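Local coordinates for hypothetical Membrane Spanning Protein (Bacillus cereus, PDB 2FB5) that probably catalyses the condensation of two ATP molecules into cyclic di-AMP as a diadenylate cyclase, and is probably required for efficient spore formation, at residues A[73-78]-A[140-145]; A[95-100]-A[178-183]; A[170-175]-A[193-198]. One frame throughout, in Å; residues are numbered along the deposited sequence.

Contact 1. Residues A[73-78]-A[140-145]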
loop_
_atom_site.group_PDB
_atom_site.type_symbol
_atom_site.label_atom_id
_atom_site.label_comp_id
_atom_site.label_asym_id
_atom_site.label_seq_id
_atom_site.Cartn_x
_atom_site.Cartn_y
_atom_site.Cartn_z
ATOM N N TYR A 73 -7.696 -7.329 -9.877
ATOM C CA TYR A 73 -9.080 -7.638 -10.235
ATOM C C TYR A 73 -9.266 -8.907 -11.048
ATOM O O TYR A 73 -10.383 -9.428 -11.148
ATOM C CB TYR A 73 -9.711 -6.436 -10.951
ATOM C CG TYR A 73 -9.574 -5.187 -10.136
ATOM C CD1 TYR A 73 -10.334 -5.012 -8.986
ATOM C CD2 TYR A 73 -8.672 -4.186 -10.503
ATOM C CE1 TYR A 73 -10.211 -3.877 -8.225
ATOM C CE2 TYR A 73 -8.535 -3.038 -9.738
ATOM C CZ TYR A 73 -9.308 -2.898 -8.605
ATOM O OH TYR A 73 -9.191 -1.783 -7.836
ATOM N N THR A 74 -8.181 -9.415 -11.616
ATOM C CA THR A 74 -8.246 -10.663 -12.342
ATOM C C THR A 74 -6.922 -11.395 -12.234
ATOM O O THR A 74 -5.874 -10.778 -12.078
ATOM C CB THR A 74 -8.657 -10.457 -13.842
ATOM O OG1 THR A 74 -8.588 -11.713 -14.524
ATOM C CG2 THR A 74 -7.733 -9.447 -14.552
ATOM N N GLU A 75 -6.973 -12.714 -12.315
ATOM C CA GLU A 75 -5.758 -13.510 -12.408
ATOM C C GLU A 75 -5.592 -14.019 -13.829
ATOM O O GLU A 75 -4.734 -14.863 -14.102
ATOM C CB GLU A 75 -5.825 -14.680 -11.432
ATOM C CG GLU A 75 -5.897 -14.239 -9.979
ATOM C CD GLU A 75 -6.417 -15.332 -9.045
ATOM O OE1 GLU A 75 -6.962 -16.353 -9.520
ATOM O OE2 GLU A 75 -6.296 -15.156 -7.818
ATOM N N SER A 76 -6.426 -13.512 -14.735
ATOM C CA SER A 76 -6.428 -13.988 -16.115
ATOM C C SER A 76 -5.815 -13.031 -17.151
ATOM O O SER A 76 -6.095 -13.154 -18.334
ATOM C CB SER A 76 -7.855 -14.362 -16.540
ATOM O OG SER A 76 -8.333 -15.476 -15.805
ATOM N N SER A 77 -4.970 -12.099 -16.736
ATOM C CA SER A 77 -4.489 -11.094 -17.694
ATOM C C SER A 77 -3.588 -11.676 -18.783
ATOM O O SER A 77 -3.562 -11.154 -19.888
ATOM C CB SER A 77 -3.834 -9.887 -16.992
ATOM O OG SER A 77 -2.590 -10.281 -16.430
ATOM N N SER A 78 -2.881 -12.775 -18.511
ATOM C CA SER A 78 -2.058 -13.363 -19.559
ATOM C C SER A 78 -2.925 -14.005 -20.659
ATOM O O SER A 78 -2.630 -13.868 -21.847
ATOM C CB SER A 78 -1.016 -14.334 -18.992
ATOM O OG SER A 78 -1.629 -15.456 -18.385
ATOM N N VAL A 140 -15.874 -9.562 -18.290
ATOM C CA VAL A 140 -15.008 -10.468 -17.531
ATOM C C VAL A 140 -15.073 -10.042 -16.058
ATOM O O VAL A 140 -14.925 -8.859 -15.747
ATOM C CB VAL A 140 -13.545 -10.388 -18.040
ATOM C CG1 VAL A 140 -12.564 -10.994 -17.040
ATOM C CG2 VAL A 140 -13.403 -11.039 -19.418
ATOM N N LYS A 141 -15.334 -10.998 -15.169
ATOM C CA LYS A 141 -15.226 -10.760 -13.737
ATOM C C LYS A 141 -14.212 -11.764 -13.226
ATOM O O LYS A 141 -14.490 -12.956 -13.206
ATOM C CB LYS A 141 -16.567 -10.963 -13.044
ATOM C CG LYS A 141 -16.515 -10.953 -11.519
ATOM C CD LYS A 141 -16.316 -9.546 -10.974
ATOM C CE LYS A 141 -16.517 -9.506 -9.468
ATOM N NZ LYS A 141 -16.537 -8.087 -9.004
ATOM N N ASN A 142 -13.044 -11.267 -12.826
ATOM C CA ASN A 142 -11.944 -12.116 -12.354
ATOM C C ASN A 142 -11.570 -13.162 -13.410
ATOM O O ASN A 142 -11.064 -12.793 -14.471
ATOM C CB ASN A 142 -12.264 -12.717 -10.966
ATOM C CG ASN A 142 -11.022 -13.246 -10.247
ATOM O OD1 ASN A 142 -9.884 -13.016 -10.672
ATOM N ND2 ASN A 142 -11.244 -13.968 -9.143
ATOM N N ASN A 143 -11.837 -14.446 -13.155
ATOM C CA ASN A 143 -11.440 -15.501 -14.082
ATOM C C ASN A 143 -12.628 -16.125 -14.827
ATOM O O ASN A 143 -12.541 -17.257 -15.313
ATOM C CB ASN A 143 -10.605 -16.594 -13.366
ATOM C CG ASN A 143 -9.444 -16.017 -12.568
ATOM O OD1 ASN A 143 -9.286 -16.310 -11.367
ATOM N ND2 ASN A 143 -8.638 -15.182 -13.215
ATOM N N HIS A 144 -13.733 -15.378 -14.921
ATOM C CA HIS A 144 -14.911 -15.846 -15.650
ATOM C C HIS A 144 -15.285 -14.878 -16.764
ATOM O O HIS A 144 -15.116 -13.669 -16.628
ATOM C CB HIS A 144 -16.129 -15.991 -14.715
ATOM C CG HIS A 144 -16.044 -17.152 -13.775
ATOM N ND1 HIS A 144 -16.636 -18.369 -14.039
ATOM C CD2 HIS A 144 -15.455 -17.281 -12.564
ATOM C CE1 HIS A 144 -16.390 -19.207 -13.048
ATOM N NE2 HIS A 144 -15.671 -18.575 -12.140
ATOM N N ILE A 145 -15.791 -15.428 -17.859
ATOM C CA ILE A 145 -16.465 -14.653 -18.877
ATOM C C ILE A 145 -17.919 -14.681 -18.438
ATOM O O ILE A 145 -18.581 -15.717 -18.513
ATOM C CB ILE A 145 -16.243 -15.273 -20.290
ATOM C CG1 ILE A 145 -14.764 -15.137 -20.688
ATOM C CG2 ILE A 145 -17.176 -14.654 -21.346
ATOM C CD1 ILE A 145 -14.349 -15.984 -21.887
HETATM O O HOH W 1 -12.424 -8.703 -12.787
HETATM O O HOH W 2 -8.868 -14.240 -7.211
#
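Thr74 OG1 sits between two partners and joins the segments 73-78 and 140-145. It donates to Asn142 O at 2.7 Å and accepts from Ser76 N at 2.8 Å. The second bond closes an ST turn just before helix 77-90. The donor stands above the plane of the Asn142 carbonyl, 52° out of it. With chi1 at 175° the hydroxyl of Thr74 points away from its own amide nitrogen and across to Asn142 O.

Asn142 and Asn143 are the central residues of a type II' turn that joins strands 137-141 and 144-150. The end of the Asn142 side chain comes close to Thr74 and Glu75. Asn142 OD1 takes a weak bond from Glu75 N at 3.4 Å. On the other branch, Asn142 ND2 donates a hydrogen bond to a water that also bonds weakly to Glu75 OE2. A second water bridges Tyr73 O and Asn142 N, and Asn142 CA lies 3.3 Å from Tyr73 O in a CA-H...O contact. The backbone of Asn142 is therefore tied to the loop both directly and through water. The Asn143 amide packs beside Glu75 and Ser76.

The contact joins the start of helix 77-90 to a hairpin of the central sheet. Strand 94-98 borders the hairpin through Val140, and Ile145 packs against helix 120-126.

Contact 2. Residues A[95-100]-A[178-183]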
loop_
_atom_site.group_PDB
_atom_site.type_symbol
_atom_site.label_atom_id
_atom_site.label_comp_id
_atom_site.label_asym_id
_atom_site.label_seq_id
_atom_site.Cartn_x
_atom_site.Cartn_y
_atom_site.Cartn_z
ATOM N N LEU A 95 -14.165 -6.380 -28.047
ATOM C CA LEU A 95 -14.509 -5.405 -27.026
ATOM C C LEU A 95 -14.647 -6.164 -25.709
ATOM O O LEU A 95 -15.631 -6.879 -25.512
ATOM C CB LEU A 95 -15.830 -4.709 -27.398
ATOM C CG LEU A 95 -16.379 -3.595 -26.515
ATOM C CD1 LEU A 95 -15.439 -2.407 -26.470
ATOM C CD2 LEU A 95 -17.759 -3.140 -27.041
ATOM N N ILE A 96 -13.646 -6.039 -24.835
ATOM C CA ILE A 96 -13.590 -6.822 -23.598
ATOM C C ILE A 96 -13.555 -5.937 -22.361
ATOM O O ILE A 96 -12.565 -5.244 -22.105
ATOM C CB ILE A 96 -12.358 -7.776 -23.559
ATOM C CG1 ILE A 96 -12.374 -8.724 -24.774
ATOM C CG2 ILE A 96 -12.346 -8.542 -22.235
ATOM C CD1 ILE A 96 -11.168 -9.705 -24.873
ATOM N N VAL A 97 -14.645 -5.970 -21.599
ATOM C CA VAL A 97 -14.776 -5.208 -20.353
ATOM C C VAL A 97 -14.176 -6.023 -19.202
ATOM O O VAL A 97 -14.579 -7.168 -18.979
ATOM C CB VAL A 97 -16.263 -4.950 -20.023
ATOM C CG1 VAL A 97 -16.415 -4.267 -18.657
ATOM C CG2 VAL A 97 -16.921 -4.093 -21.113
ATOM N N VAL A 98 -13.220 -5.451 -18.475
ATOM C CA VAL A 98 -12.776 -6.092 -17.251
ATOM C C VAL A 98 -13.318 -5.315 -16.061
ATOM O O VAL A 98 -12.934 -4.166 -15.843
ATOM C CB VAL A 98 -11.245 -6.216 -17.167
ATOM C CG1 VAL A 98 -10.860 -7.002 -15.923
ATOM C CG2 VAL A 98 -10.709 -6.873 -18.437
ATOM N N GLU A 99 -14.231 -5.945 -15.323
ATOM C CA GLU A 99 -14.792 -5.368 -14.113
ATOM C C GLU A 99 -13.691 -5.140 -13.095
ATOM O O GLU A 99 -12.832 -6.019 -12.875
ATOM C CB GLU A 99 -15.861 -6.282 -13.511
ATOM C CG GLU A 99 -16.675 -5.615 -12.408
ATOM C CD GLU A 99 -17.879 -6.444 -11.964
ATOM O OE1 GLU A 99 -18.531 -7.081 -12.820
ATOM O OE2 GLU A 99 -18.169 -6.456 -10.748
ATOM N N ARG A 100 -13.703 -3.955 -12.493
ATOM C CA ARG A 100 -12.702 -3.621 -11.476
ATOM C C ARG A 100 -13.397 -3.453 -10.112
ATOM O O ARG A 100 -14.057 -4.394 -9.659
ATOM C CB ARG A 100 -11.786 -2.451 -11.940
ATOM C CG ARG A 100 -10.855 -2.878 -13.110
ATOM C CD ARG A 100 -10.021 -1.746 -13.717
ATOM N NE ARG A 100 -8.835 -1.385 -12.935
ATOM C CZ ARG A 100 -8.654 -0.198 -12.357
ATOM N NH1 ARG A 100 -9.583 0.741 -12.461
ATOM N NH2 ARG A 100 -7.549 0.054 -11.675
ATOM N N SER A 178 -17.841 4.264 -14.925
ATOM C CA SER A 178 -17.315 3.259 -14.005
ATOM C C SER A 178 -15.797 3.218 -14.046
ATOM O O SER A 178 -15.166 3.837 -14.902
ATOM C CB SER A 178 -17.854 1.882 -14.387
ATOM O OG SER A 178 -17.224 1.428 -15.570
ATOM N N ASP A 179 -15.209 2.472 -13.119
ATOM C CA ASP A 179 -13.772 2.277 -13.097
ATOM C C ASP A 179 -13.370 1.033 -13.907
ATOM O O ASP A 179 -12.237 0.565 -13.818
ATOM C CB ASP A 179 -13.263 2.183 -11.642
ATOM C CG ASP A 179 -13.535 0.827 -11.007
ATOM O OD1 ASP A 179 -14.594 0.226 -11.295
ATOM O OD2 ASP A 179 -12.694 0.355 -10.205
ATOM N N ALA A 180 -14.288 0.493 -14.707
ATOM C CA ALA A 180 -13.931 -0.662 -15.560
ATOM C C ALA A 180 -12.822 -0.312 -16.553
ATOM O O ALA A 180 -12.717 0.827 -16.996
ATOM C CB ALA A 180 -15.154 -1.189 -16.308
ATOM N N LEU A 181 -11.983 -1.294 -16.890
ATOM C CA LEU A 181 -11.024 -1.113 -17.965
ATOM C C LEU A 181 -11.568 -1.862 -19.176
ATOM O O LEU A 181 -11.937 -3.024 -19.057
ATOM C CB LEU A 181 -9.642 -1.654 -17.557
ATOM C CG LEU A 181 -8.520 -1.427 -18.571
ATOM C CD1 LEU A 181 -7.215 -1.202 -17.842
ATOM C CD2 LEU A 181 -8.391 -2.608 -19.572
ATOM N N ILE A 182 -11.631 -1.217 -20.332
ATOM C CA ILE A 182 -12.233 -1.864 -21.515
ATOM C C ILE A 182 -11.238 -1.959 -22.673
ATOM O O ILE A 182 -10.825 -0.948 -23.227
ATOM C CB ILE A 182 -13.566 -1.179 -21.976
ATOM C CG1 ILE A 182 -14.553 -1.043 -20.807
ATOM C CG2 ILE A 182 -14.252 -1.984 -23.090
ATOM C CD1 ILE A 182 -14.508 0.331 -20.101
ATOM N N LEU A 183 -10.881 -3.190 -23.032
ATOM C CA LEU A 183 -9.963 -3.455 -24.127
ATOM C C LEU A 183 -10.714 -3.454 -25.445
ATOM O O LEU A 183 -11.845 -3.944 -25.522
ATOM C CB LEU A 183 -9.278 -4.823 -23.921
ATOM C CG LEU A 183 -8.333 -4.828 -22.711
ATOM C CD1 LEU A 183 -8.330 -6.178 -22.009
ATOM C CD2 LEU A 183 -6.903 -4.448 -23.129
HETATM O O HOH W 3 -15.567 -1.905 -12.720
#
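Arg100 and Asp179 meet where strand 94-98 ends and strand 181-185 begins. These strands are antiparallel neighbours in the mixed central sheet, which belongs to the DisA-type nucleotide-binding domain. The axes of the segments 95-98 and 181-183 approach to 4.6 Å. Arg100, Leu183 and Asp179 bury the most surface here.

Arg100 bends at chi3 (79°), which turns the edge of the guanidinium to Asp179 O. Arg100 NH1 donates to Asp179 O at 3.0 Å, with an angle of 168° at the hydrogen. The bond lies in the plane of the carbonyl and in that of the guanidinium. Asp179 OD2 is well out of the guanidinium plane, so its long salt bridge to NH1 is one of charge alone. The same oxygen touches Arg100 CB and accepts from Asn101 N, while Asp179 OD1 accepts from Glu102 N. Arg100 NE bonds to Tyr69 O, so this loop is also tied to helix 47-70.

Leu183 pairs with Ile96 at the other end. Ile96 N donates to Leu183 O and Leu183 N to Ile96 O, each at 2.8 Å. Ile96 CB and Leu183 CB are 4.3 Å apart. Leu183 CD1 also reaches Val98 CG2 on the same face of the sheet. Val98 and Leu181 form the next hydrogen-bonded pair. Between them, Val97 and Ile182 form a non-hydrogen-bonded pair and turn to the opposite face, toward helix 166-175. Val97 CG2 lies alongside Ile182 CG1, and Leu95 CD1 touches Ile182 CG2 at 3.6 Å. At the loop end, one water accepts from Arg100 N at 2.8 Å and donates to Asp179 OD1 at 2.7 Å.

Contact 3. Residues A[170-175]-A[193-198]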
loop_
_atom_site.group_PDB
_atom_site.type_symbol
_atom_site.label_atom_id
_atom_site.label_comp_id
_atom_site.label_asym_id
_atom_site.label_seq_id
_atom_site.Cartn_x
_atom_site.Cartn_y
_atom_site.Cartn_z
ATOM N N ALA A 170 -18.054 2.763 -27.298
ATOM C CA ALA A 170 -18.685 1.996 -26.214
ATOM C C ALA A 170 -17.705 1.785 -25.061
ATOM O O ALA A 170 -18.085 1.846 -23.886
ATOM C CB ALA A 170 -19.187 0.653 -26.734
ATOM N N ALA A 171 -16.448 1.523 -25.413
ATOM C CA ALA A 171 -15.383 1.389 -24.443
ATOM C C ALA A 171 -15.213 2.690 -23.665
ATOM O O ALA A 171 -15.205 2.693 -22.432
ATOM C CB ALA A 171 -14.085 1.013 -25.139
ATOM N N ILE A 172 -15.072 3.791 -24.398
ATOM C CA ILE A 172 -14.920 5.096 -23.775
ATOM C C ILE A 172 -16.146 5.371 -22.922
ATOM O O ILE A 172 -16.017 5.793 -21.771
ATOM C CB ILE A 172 -14.689 6.222 -24.820
ATOM C CG1 ILE A 172 -13.372 5.968 -25.568
ATOM C CG2 ILE A 172 -14.640 7.588 -24.144
ATOM C CD1 ILE A 172 -13.171 6.866 -26.788
ATOM N N GLY A 173 -17.320 5.079 -23.474
ATOM C CA GLY A 173 -18.599 5.370 -22.817
ATOM C C GLY A 173 -18.760 4.662 -21.484
ATOM O O GLY A 173 -19.188 5.266 -20.503
ATOM N N LEU A 174 -18.404 3.374 -21.437
ATOM C CA LEU A 174 -18.479 2.636 -20.183
ATOM C C LEU A 174 -17.423 3.133 -19.187
ATOM O O LEU A 174 -17.685 3.223 -17.974
ATOM C CB LEU A 174 -18.335 1.109 -20.404
ATOM C CG LEU A 174 -18.548 0.314 -19.107
ATOM C CD1 LEU A 174 -19.969 0.525 -18.525
ATOM C CD2 LEU A 174 -18.214 -1.187 -19.261
ATOM N N SER A 175 -16.241 3.471 -19.697
ATOM C CA SER A 175 -15.152 3.929 -18.839
ATOM C C SER A 175 -15.425 5.280 -18.162
ATOM O O SER A 175 -14.762 5.612 -17.165
ATOM C CB SER A 175 -13.830 3.977 -19.614
ATOM O OG SER A 175 -13.750 5.134 -20.428
ATOM N N SER A 193 -6.388 -1.092 -28.064
ATOM C CA SER A 193 -6.513 0.017 -27.121
ATOM C C SER A 193 -7.143 -0.466 -25.811
ATOM O O SER A 193 -7.718 -1.557 -25.761
ATOM C CB SER A 193 -7.455 1.073 -27.706
ATOM O OG SER A 193 -6.981 1.575 -28.935
ATOM N N PHE A 194 -7.039 0.337 -24.756
ATOM C CA PHE A 194 -8.005 0.223 -23.658
ATOM C C PHE A 194 -8.532 1.583 -23.264
ATOM O O PHE A 194 -7.823 2.586 -23.404
ATOM C CB PHE A 194 -7.470 -0.541 -22.438
ATOM C CG PHE A 194 -6.364 0.163 -21.690
ATOM C CD1 PHE A 194 -6.649 1.159 -20.768
ATOM C CD2 PHE A 194 -5.039 -0.214 -21.878
ATOM C CE1 PHE A 194 -5.636 1.800 -20.063
ATOM C CE2 PHE A 194 -4.015 0.418 -21.167
ATOM C CZ PHE A 194 -4.319 1.431 -20.265
ATOM N N ALA A 195 -9.773 1.612 -22.795
ATOM C CA ALA A 195 -10.348 2.816 -22.220
ATOM C C ALA A 195 -10.357 2.706 -20.707
ATOM O O ALA A 195 -10.690 1.653 -20.141
ATOM C CB ALA A 195 -11.771 3.042 -22.728
ATOM N N LEU A 196 -10.001 3.809 -20.062
ATOM C CA LEU A 196 -10.016 3.909 -18.614
ATOM C C LEU A 196 -10.346 5.350 -18.239
ATOM O O LEU A 196 -9.685 6.289 -18.686
ATOM C CB LEU A 196 -8.674 3.494 -18.015
ATOM C CG LEU A 196 -8.610 3.466 -16.480
ATOM C CD1 LEU A 196 -9.379 2.270 -15.922
ATOM C CD2 LEU A 196 -7.153 3.439 -16.022
ATOM N N ASN A 197 -11.383 5.517 -17.434
ATOM C CA ASN A 197 -11.797 6.847 -16.970
ATOM C C ASN A 197 -11.972 7.878 -18.099
ATOM O O ASN A 197 -11.520 9.027 -17.998
ATOM C CB ASN A 197 -10.847 7.367 -15.863
ATOM C CG ASN A 197 -11.355 8.658 -15.203
ATOM O OD1 ASN A 197 -12.559 8.828 -14.983
ATOM N ND2 ASN A 197 -10.430 9.573 -14.888
ATOM N N GLY A 198 -12.618 7.465 -19.183
ATOM C CA GLY A 198 -12.969 8.397 -20.254
ATOM C C GLY A 198 -11.867 8.640 -21.270
ATOM O O GLY A 198 -12.057 9.407 -22.203
HETATM O O HOH W 4 -14.862 6.919 -14.754
#
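Ala171 and Ala195 bring helix 166-175 down onto strand 192-196. Ala171 CB meets Ala195 CB at 3.9 Å. Ala195 CB also lies 3.5 Å from Ala171 O, so it rests on the helix backbone as well as on a side chain. The small side chains are consistent with the close approach of the axes of helix segment 170-175 and strand segment 193-196, 7.0 Å. These axes run at 25° to each other. Ile172 CG1 flanks the same methyl, and Ser175 OG reaches it from the next turn of the helix. This part is buried, with the Ala195 methyl set against the helix backbone. Ile182 of the adjoining strand 181-185 packs against Ala171 and Ser175 and continues the apolar layer.

The other side of the contact is polar and more open. Here the helix ends and the strand turns over at Asn197 and Gly198 to enter strand 199-203. Asn197 is exposed, and its CB points away from the helix. Its backbone still comes close, with Asn197 CA 3.2 Å from Ser175 O in a CA-H...O contact. A water lies between Ser175 O and Asn197 OD1, within hydrogen-bonding distance of both. Ile172 CG2 also touches Gly198 O at 3.7 Å.

Ser175 links the two sides. Its OG lies between the backbone N and the carbonyl carbon (chi1 79°), which turns it both to the helix and to the strand turn. Ser175 OG donates to Ile172 O at 2.7 Å and accepts from Gly198 N at 2.9 Å. The internal bond commits the hydroxyl proton to the helix and leaves the oxygen to accept from the turn. One buried hydroxyl thus bonds a backbone group on each side of the contact.

Overall arrangement
All three contacts reach the same mixed sheet of the nucleotide-binding domain. Contacts 1 and 2 have centres about 11 Å apart, and contacts 2 and 3 about 7 Å. The centres of contacts 1 and 3 are about 18 Å apart, and these two do not touch. Contact 2 therefore lies between them. It meets contact 1 through strands 94-98 and 137-141, with a salt bridge from Glu99 to Lys141. It meets contact 3 through strands 181-185 and 192-196. Along the chain, contact 1 closes before contact 3 opens, and contact 2 interlocks with both. Contact 1 joins the start of helix 77-90 to the 137-150 hairpin, contact 2 pairs central strands, and contact 3 sets helix 166-175 on the sheet.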